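Local atomic coordinates of peptidoglycan recognition protein 3 (Branchiostoma belcheri tsingtauense, PDB entry 4Z8I), a protein that probably recognises bacterial peptidoglycan and cleaves its N-acetylmuramoyl-L-alanine amide bonds, as a zinc-dependent amidase joined to a chitin-binding domain. Residues Val81-Pro86 against Glu157-Cys162; Arg142-Arg147 against Gly191-Gly196. All blocks are in the same frame, centred on the assembly; numbering follows the deposited sequence.

Contact 1: residues Val81-Pro86 against Glu157-Cys162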
ATOM      1  N   VAL A  81      -2.493   0.411  21.662  1.00 49.71           N
ATOM      2  CA  VAL A  81      -3.886   0.002  21.500  1.00 42.99           C
ATOM      3  C   VAL A  81      -4.025  -0.808  20.215  1.00 40.19           C
ATOM      4  O   VAL A  81      -3.994  -0.258  19.111  1.00 43.97           O
ATOM      5  CB  VAL A  81      -4.830   1.212  21.482  1.00 40.56           C
ATOM      6  CG1 VAL A  81      -6.259   0.770  21.222  1.00 25.19           C
ATOM      7  CG2 VAL A  81      -4.742   1.953  22.801  1.00 25.54           C
ATOM      8  N   PHE A  82      -4.179  -2.119  20.365  1.00 45.96           N
ATOM      9  CA  PHE A  82      -4.063  -3.030  19.231  1.00 46.00           C
ATOM     10  C   PHE A  82      -5.357  -3.273  18.454  1.00 39.05           C
ATOM     11  O   PHE A  82      -6.441  -3.365  19.031  1.00 43.31           O
ATOM     12  CB  PHE A  82      -3.443  -4.357  19.676  1.00 24.91           C
ATOM     13  CG  PHE A  82      -2.090  -4.204  20.303  1.00 26.82           C
ATOM     14  CD1 PHE A  82      -0.970  -3.979  19.519  1.00 29.95           C
ATOM     15  CD2 PHE A  82      -1.936  -4.274  21.677  1.00 42.01           C
ATOM     16  CE1 PHE A  82       0.274  -3.827  20.094  1.00 32.84           C
ATOM     17  CE2 PHE A  82      -0.694  -4.124  22.257  1.00 35.36           C
ATOM     18  CZ  PHE A  82       0.412  -3.900  21.465  1.00 26.76           C
ATOM     19  N   LEU A  83      -5.219  -3.369  17.136  1.00 43.74           N
ATOM     20  CA  LEU A  83      -6.331  -3.700  16.256  1.00 37.81           C
ATOM     21  C   LEU A  83      -6.658  -5.178  16.349  1.00 39.36           C
ATOM     22  O   LEU A  83      -5.765  -6.008  16.514  1.00 34.93           O
ATOM     23  CB  LEU A  83      -5.974  -3.368  14.809  1.00 32.96           C
ATOM     24  CG  LEU A  83      -6.137  -1.918  14.370  1.00 43.15           C
ATOM     25  CD1 LEU A  83      -5.527  -1.711  12.998  1.00 41.78           C
ATOM     26  CD2 LEU A  83      -7.606  -1.550  14.361  1.00 31.92           C
ATOM     27  N   SER A  84      -7.941  -5.505  16.246  1.00 35.12           N
ATOM     28  CA  SER A  84      -8.346  -6.891  16.088  1.00 27.00           C
ATOM     29  C   SER A  84      -8.001  -7.315  14.665  1.00 39.72           C
ATOM     30  O   SER A  84      -8.489  -6.727  13.700  1.00 42.95           O
ATOM     31  CB  SER A  84      -9.843  -7.045  16.342  1.00 29.37           C
ATOM     32  OG  SER A  84     -10.229  -8.407  16.303  1.00 45.29           O
ATOM     33  N   LEU A  85      -7.145  -8.321  14.538  1.00 43.16           N
ATOM     34  CA  LEU A  85      -6.717  -8.787  13.224  1.00 44.08           C
ATOM     35  C   LEU A  85      -7.459 -10.065  12.841  1.00 38.41           C
ATOM     36  O   LEU A  85      -7.829 -10.854  13.710  1.00 61.66           O
ATOM     37  CB  LEU A  85      -5.199  -8.999  13.201  1.00 29.99           C
ATOM     38  CG  LEU A  85      -4.355  -7.744  13.438  1.00 32.83           C
ATOM     39  CD1 LEU A  85      -2.877  -8.079  13.519  1.00 36.45           C
ATOM     40  CD2 LEU A  85      -4.604  -6.717  12.348  1.00 41.84           C
ATOM     41  N   PRO A  86      -7.696 -10.270  11.534  1.00 32.32           N
ATOM     42  CA  PRO A  86      -7.332  -9.375  10.431  1.00 39.51           C
ATOM     43  C   PRO A  86      -8.328  -8.230  10.273  1.00 45.63           C
ATOM     44  O   PRO A  86      -9.424  -8.277  10.832  1.00 57.83           O
ATOM     45  CB  PRO A  86      -7.399 -10.294   9.214  1.00 31.36           C
ATOM     46  CG  PRO A  86      -8.458 -11.274   9.567  1.00 24.51           C
ATOM     47  CD  PRO A  86      -8.330 -11.508  11.046  1.00 27.38           C
ATOM     48  N   GLU A 157     -11.659  -0.841  12.819  1.00 35.72           N
ATOM     49  CA  GLU A 157     -11.910  -1.862  11.808  1.00 40.04           C
ATOM     50  C   GLU A 157     -11.064  -1.674  10.559  1.00 45.82           C
ATOM     51  O   GLU A 157     -11.314  -2.317   9.540  1.00 39.44           O
ATOM     52  CB  GLU A 157     -13.387  -1.868  11.405  1.00 59.16           C
ATOM     53  CG  GLU A 157     -14.316  -2.587  12.365  1.00 64.12           C
ATOM     54  CD  GLU A 157     -15.729  -2.702  11.817  1.00 85.75           C
ATOM     55  OE1 GLU A 157     -16.229  -3.840  11.689  1.00 81.24           O
ATOM     56  OE2 GLU A 157     -16.336  -1.653  11.510  1.00 94.94           O
ATOM     57  N   SER A 158     -10.065  -0.804  10.620  1.00 31.62           N
ATOM     58  CA  SER A 158      -9.365  -0.449   9.394  1.00 27.98           C
ATOM     59  C   SER A 158      -7.881  -0.163   9.539  1.00 35.09           C
ATOM     60  O   SER A 158      -7.364   0.039  10.640  1.00 32.11           O
ATOM     61  CB  SER A 158     -10.039   0.760   8.739  1.00 34.96           C
ATOM     62  OG  SER A 158      -9.828   1.932   9.506  1.00 34.60           O
ATOM     63  N   ILE A 159      -7.216  -0.160   8.389  1.00 38.29           N
ATOM     64  CA  ILE A 159      -5.863   0.344   8.246  1.00 29.56           C
ATOM     65  C   ILE A 159      -5.965   1.671   7.496  1.00 40.04           C
ATOM     66  O   ILE A 159      -6.614   1.748   6.453  1.00 51.73           O
ATOM     67  CB  ILE A 159      -4.993  -0.642   7.441  1.00 46.74           C
ATOM     68  CG1 ILE A 159      -4.631  -1.860   8.294  1.00 61.72           C
ATOM     69  CG2 ILE A 159      -3.732   0.034   6.931  1.00 56.67           C
ATOM     70  CD1 ILE A 159      -3.760  -1.531   9.491  1.00 63.14           C
ATOM     71  N   GLY A 160      -5.350   2.719   8.034  1.00 51.17           N
ATOM     72  CA  GLY A 160      -5.370   4.014   7.382  1.00 27.33           C
ATOM     73  C   GLY A 160      -4.100   4.280   6.596  1.00 48.09           C
ATOM     74  O   GLY A 160      -3.008   4.336   7.167  1.00 48.99           O
ATOM     75  N   ILE A 161      -4.242   4.436   5.283  1.00 57.08           N
ATOM     76  CA  ILE A 161      -3.114   4.782   4.425  1.00 41.60           C
ATOM     77  C   ILE A 161      -3.273   6.204   3.911  1.00 29.87           C
ATOM     78  O   ILE A 161      -4.292   6.540   3.306  1.00 34.77           O
ATOM     79  CB  ILE A 161      -3.009   3.849   3.212  1.00 38.64           C
ATOM     80  CG1 ILE A 161      -2.857   2.396   3.664  1.00 36.77           C
ATOM     81  CG2 ILE A 161      -1.839   4.258   2.332  1.00 20.13           C
ATOM     82  CD1 ILE A 161      -2.819   1.406   2.520  1.00 31.95           C
ATOM     83  N   CYS A 162      -2.265   7.037   4.145  1.00 37.38           N
ATOM     84  CA  CYS A 162      -2.338   8.431   3.722  1.00 39.81           C
ATOM     85  C   CYS A 162      -1.282   8.777   2.685  1.00 40.15           C
ATOM     86  O   CYS A 162      -0.090   8.655   2.943  1.00 34.83           O
ATOM     87  CB  CYS A 162      -2.203   9.361   4.927  1.00 44.70           C
ATOM     88  SG  CYS A 162      -2.214  11.110   4.499  1.00 37.93           S
TER

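Contact 2: residues Arg142-Arg147 against Gly191-Gly196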
ATOM      1  N   ARG A 142       1.448   3.895  12.615  1.00 22.42           N
ATOM      2  CA  ARG A 142       1.096   3.028  13.735  1.00 35.24           C
ATOM      3  C   ARG A 142       1.212   1.554  13.357  1.00 39.70           C
ATOM      4  O   ARG A 142       1.136   0.677  14.217  1.00 55.70           O
ATOM      5  CB  ARG A 142      -0.307   3.351  14.256  1.00 26.85           C
ATOM      6  CG  ARG A 142      -0.449   4.787  14.722  1.00 36.49           C
ATOM      7  CD  ARG A 142      -1.775   5.064  15.408  1.00 31.87           C
ATOM      8  NE  ARG A 142      -1.824   6.445  15.890  1.00 26.90           N
ATOM      9  CZ  ARG A 142      -2.770   6.932  16.684  1.00 39.19           C
ATOM     10  NH1 ARG A 142      -3.760   6.153  17.098  1.00 38.68           N
ATOM     11  NH2 ARG A 142      -2.724   8.200  17.067  1.00 36.42           N
ATOM     12  N   GLY A 143       1.395   1.288  12.067  1.00 37.14           N
ATOM     13  CA  GLY A 143       1.646  -0.063  11.595  1.00 31.17           C
ATOM     14  C   GLY A 143       0.420  -0.938  11.420  1.00 32.07           C
ATOM     15  O   GLY A 143      -0.711  -0.453  11.402  1.00 47.86           O
ATOM     16  N   TRP A 144       0.657  -2.241  11.294  1.00 30.93           N
ATOM     17  CA  TRP A 144      -0.404  -3.211  11.060  1.00 38.27           C
ATOM     18  C   TRP A 144      -1.245  -3.446  12.301  1.00 46.23           C
ATOM     19  O   TRP A 144      -2.459  -3.637  12.216  1.00 49.78           O
ATOM     20  CB  TRP A 144       0.197  -4.558  10.644  1.00 31.32           C
ATOM     21  CG  TRP A 144       1.054  -4.512   9.425  1.00 35.85           C
ATOM     22  CD1 TRP A 144       2.409  -4.669   9.366  1.00 29.95           C
ATOM     23  CD2 TRP A 144       0.613  -4.307   8.080  1.00 34.73           C
ATOM     24  NE1 TRP A 144       2.840  -4.568   8.065  1.00 30.70           N
ATOM     25  CE2 TRP A 144       1.755  -4.346   7.256  1.00 25.34           C
ATOM     26  CE3 TRP A 144      -0.636  -4.089   7.494  1.00 35.78           C
ATOM     27  CZ2 TRP A 144       1.683  -4.176   5.874  1.00 34.84           C
ATOM     28  CZ3 TRP A 144      -0.706  -3.918   6.124  1.00 31.29           C
ATOM     29  CH2 TRP A 144       0.445  -3.961   5.330  1.00 35.55           C
ATOM     30  N   ASP A 145      -0.586  -3.436  13.455  1.00 31.45           N
ATOM     31  CA  ASP A 145      -1.155  -4.019  14.663  1.00 28.43           C
ATOM     32  C   ASP A 145      -1.811  -3.026  15.617  1.00 33.95           C
ATOM     33  O   ASP A 145      -2.495  -3.433  16.555  1.00 47.71           O
ATOM     34  CB  ASP A 145      -0.076  -4.823  15.396  1.00 28.92           C
ATOM     35  CG  ASP A 145       0.562  -5.876  14.511  1.00 55.65           C
ATOM     36  OD1 ASP A 145      -0.104  -6.336  13.561  1.00 62.30           O
ATOM     37  OD2 ASP A 145       1.730  -6.244  14.762  1.00 74.11           O
ATOM     38  N   ARG A 146      -1.615  -1.733  15.381  1.00 28.25           N
ATOM     39  CA  ARG A 146      -2.126  -0.717  16.300  1.00 21.56           C
ATOM     40  C   ARG A 146      -3.296   0.074  15.723  1.00 41.03           C
ATOM     41  O   ARG A 146      -3.316   0.398  14.534  1.00 38.92           O
ATOM     42  CB  ARG A 146      -0.994   0.218  16.742  1.00 21.41           C
ATOM     43  CG  ARG A 146      -0.120  -0.380  17.837  1.00 24.54           C
ATOM     44  CD  ARG A 146       1.278   0.228  17.887  1.00 34.24           C
ATOM     45  NE  ARG A 146       2.075  -0.372  18.958  1.00 50.50           N
ATOM     46  CZ  ARG A 146       2.766  -1.503  18.834  1.00 50.59           C
ATOM     47  NH1 ARG A 146       2.769  -2.160  17.682  1.00 37.25           N
ATOM     48  NH2 ARG A 146       3.455  -1.982  19.861  1.00 44.00           N
ATOM     49  N   ARG A 147      -4.276   0.371  16.572  1.00 38.65           N
ATOM     50  CA  ARG A 147      -5.431   1.161  16.160  1.00 38.99           C
ATOM     51  C   ARG A 147      -5.015   2.567  15.752  1.00 41.76           C
ATOM     52  O   ARG A 147      -4.297   3.245  16.484  1.00 47.39           O
ATOM     53  CB  ARG A 147      -6.460   1.247  17.285  1.00 35.52           C
ATOM     54  CG  ARG A 147      -7.648   2.138  16.946  1.00 52.60           C
ATOM     55  CD  ARG A 147      -8.428   2.525  18.185  1.00 60.61           C
ATOM     56  NE  ARG A 147      -8.985   1.359  18.863  1.00 64.76           N
ATOM     57  CZ  ARG A 147      -9.625   1.411  20.025  1.00 59.20           C
ATOM     58  NH1 ARG A 147      -9.787   2.574  20.641  1.00 56.33           N
ATOM     59  NH2 ARG A 147     -10.100   0.302  20.575  1.00 57.74           N
ATOM     60  N   GLY A 191      -2.036 -11.711   6.327  1.00 40.78           N
ATOM     61  CA  GLY A 191      -3.208 -11.956   7.148  1.00 32.39           C
ATOM     62  C   GLY A 191      -3.499 -10.793   8.082  1.00 39.60           C
ATOM     63  O   GLY A 191      -4.202 -10.950   9.081  1.00 48.14           O
ATOM     64  N   LYS A 192      -2.947  -9.627   7.758  1.00 30.79           N
ATOM     65  CA  LYS A 192      -3.224  -8.406   8.504  1.00 43.00           C
ATOM     66  C   LYS A 192      -4.514  -7.788   7.982  1.00 38.92           C
ATOM     67  O   LYS A 192      -5.260  -7.140   8.721  1.00 25.48           O
ATOM     68  CB  LYS A 192      -2.078  -7.406   8.341  1.00 32.08           C
ATOM     69  CG  LYS A 192      -0.722  -7.923   8.777  1.00 35.20           C
ATOM     70  CD  LYS A 192      -0.642  -8.091  10.286  1.00 38.38           C
ATOM     71  CE  LYS A 192       0.755  -8.532  10.710  1.00 28.48           C
ATOM     72  NZ  LYS A 192       0.931  -8.472  12.187  1.00 44.90           N
ATOM     73  N   ILE A 193      -4.757  -7.996   6.694  1.00 27.36           N
ATOM     74  CA  ILE A 193      -5.964  -7.524   6.033  1.00 31.15           C
ATOM     75  C   ILE A 193      -6.660  -8.726   5.404  1.00 32.77           C
ATOM     76  O   ILE A 193      -6.010  -9.544   4.748  1.00 44.62           O
ATOM     77  CB  ILE A 193      -5.623  -6.520   4.915  1.00 21.23           C
ATOM     78  CG1 ILE A 193      -4.640  -5.465   5.419  1.00 20.70           C
ATOM     79  CG2 ILE A 193      -6.878  -5.867   4.373  1.00 30.74           C
ATOM     80  CD1 ILE A 193      -4.168  -4.517   4.344  1.00 22.74           C
ATOM     81  N   ARG A 194      -7.969  -8.839   5.611  1.00 35.74           N
ATOM     82  CA  ARG A 194      -8.750  -9.909   4.996  1.00 34.51           C
ATOM     83  C   ARG A 194      -8.640  -9.855   3.479  1.00 41.11           C
ATOM     84  O   ARG A 194      -8.447  -8.785   2.902  1.00 50.33           O
ATOM     85  CB  ARG A 194     -10.222  -9.800   5.397  1.00 56.75           C
ATOM     86  CG  ARG A 194     -10.489 -10.079   6.863  1.00 60.63           C
ATOM     87  CD  ARG A 194     -11.977 -10.069   7.169  1.00 61.11           C
ATOM     88  NE  ARG A 194     -12.262 -10.636   8.484  1.00 78.47           N
ATOM     89  CZ  ARG A 194     -12.468 -11.929   8.707  1.00 81.79           C
ATOM     90  NH1 ARG A 194     -12.721 -12.364   9.934  1.00 79.19           N
ATOM     91  NH2 ARG A 194     -12.421 -12.790   7.699  1.00 89.41           N
ATOM     92  N   SER A 195      -8.753 -11.012   2.835  1.00 43.62           N
ATOM     93  CA  SER A 195      -8.707 -11.069   1.381  1.00 35.29           C
ATOM     94  C   SER A 195      -9.979 -10.453   0.818  1.00 37.49           C
ATOM     95  O   SER A 195      -9.962  -9.808  -0.232  1.00 48.31           O
ATOM     96  CB  SER A 195      -8.552 -12.512   0.903  1.00 32.55           C
ATOM     97  OG  SER A 195      -9.633 -13.312   1.346  1.00 55.59           O
ATOM     98  N   GLY A 196     -11.086 -10.647   1.527  1.00 31.33           N
ATOM     99  CA  GLY A 196     -12.347 -10.050   1.133  1.00 47.30           C
ATOM    100  C   GLY A 196     -12.529  -8.697   1.789  1.00 55.89           C
ATOM    101  O   GLY A 196     -13.596  -8.393   2.322  1.00 58.33           O
TER

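Contact 1: residues Val81-Pro86 against Glu157-Cys162
At the edge of the amidase core, Leu83 packs against the start of strand 158-163 from the loop that joins helix 69-72 to strand 87-94, with its side chain against Ser158 and Ile159. Its CB points at the strand, and CG stands beside the backbone N and anti to the carbonyl carbon (chi1 -82°), a torsion that brings CD1 to the backbone oxygen of Ser158. CD1 does most of the touching: Leu83 CD1 and Ser158 O are 3.5 Å apart, and the same methyl meets the end of the isoleucine, Leu83 CD1 to Ile159 CD1 being 3.9 Å. The second branch is more distant, Leu83 CD2 lying 4.1 Å from Ser158 O and 4.4 Å from Glu157 N. No hydrogen bond spans the two segments; this is van der Waals packing, for which a branched aliphatic residue in a buried position is well suited.

Strand 158-163 is an inner strand of the mixed sheet of the peptidoglycan recognition protein fold, lying between 130-132 and 87-94, both parallel to it, and Ile159 exchanges backbone hydrogen bonds with Lys89 and Val91 of the latter. The Ile159 CB does not aim at the loop. Its CG1 lies beside the backbone N (chi1 -74°), and a further bend at chi2 (-65°) brings CD1 across to Leu83, the two side chains meeting at a slant. Ile159 also packs on Phe130, and Ile161, further along, packs on Leu183 and Ile184 of helix 174-190. The CB of Ser158 points away from the loop; its small hydroxyl suits a buried site because OG is hydrogen-bonded to the backbone oxygen of Val154. Cys162, at the far end, packs on His93, a zinc ligand.

Contact 2: residues Arg142-Arg147 against Gly191-Gly196
The indole of Trp144 has the aliphatic part of Lys192 over one face, Lys192 CG standing 3.6 Å above the ring plane and displaced toward the rim, and Ile193 at its edge, near the plane, where Ile193 CD1 lies 3.9 Å from Trp144 CZ3. Phe130 also meets the ring, with the planes at about 55°. Lys192 and Ile193 follow a Schellman motif that ends helix 174-190. Its C-prime residue, Gly191, has a positive phi, where a CB would press on the preceding carbonyl oxygen. The chain then enters the short strand 193-194.

Lysine suits its place because its chain is apolar along its length and charged at its end. After a bend at chi2 (-70°) the rest of the chain is extended, crossing the tryptophan side chain roughly at right angles with Lys192 CD 3.6 Å from Trp144 CB. The ammonium thus arrives at Asp145, where Lys192 NZ and Asp145 OD1 form a salt bridge of 2.7 Å through the syn lone pair of that oxygen; Lys192 NZ to Asp145 OD2 is 3.5 Å. With an alanine here, the Asp145 carboxylate would probably be left without this positive partner, and the indole would lose the contacts of CG and CD.

Within 142-147, Gly143 takes a positive phi and the loop folds back on itself. The edge of the Arg142 guanidinium, a group in cation-pi contact with Tyr79, closes the loop, Arg142 NH1 donating within the guanidinium plane to Arg147 O, 3.0 Å away, with an N-H...O angle of 166°.

How the contacts relate
Contacts 1 and 2 adjoin, their centres about 5 Å apart, and their segments alternate along the chain. The loops 81-86 and 142-147 are joined by two probable backbone hydrogen bonds, Val81 O to Arg147 N at 2.6 Å and Leu83 N to Asp145 O at 2.8 Å. Leu85 CD1 packs near Asp145 OD1, and Pro86 CB near Gly191 O, so 81-86 touches both halves of contact 2. Phe130 meets both Ile159 and Trp144, and Leu183 both Ile161 and Trp144. The zinc ion held by His93, His202 and Cys210 is about 11 Å from the side chain of Ser158; strand 158-163 runs from contact 1 toward that site.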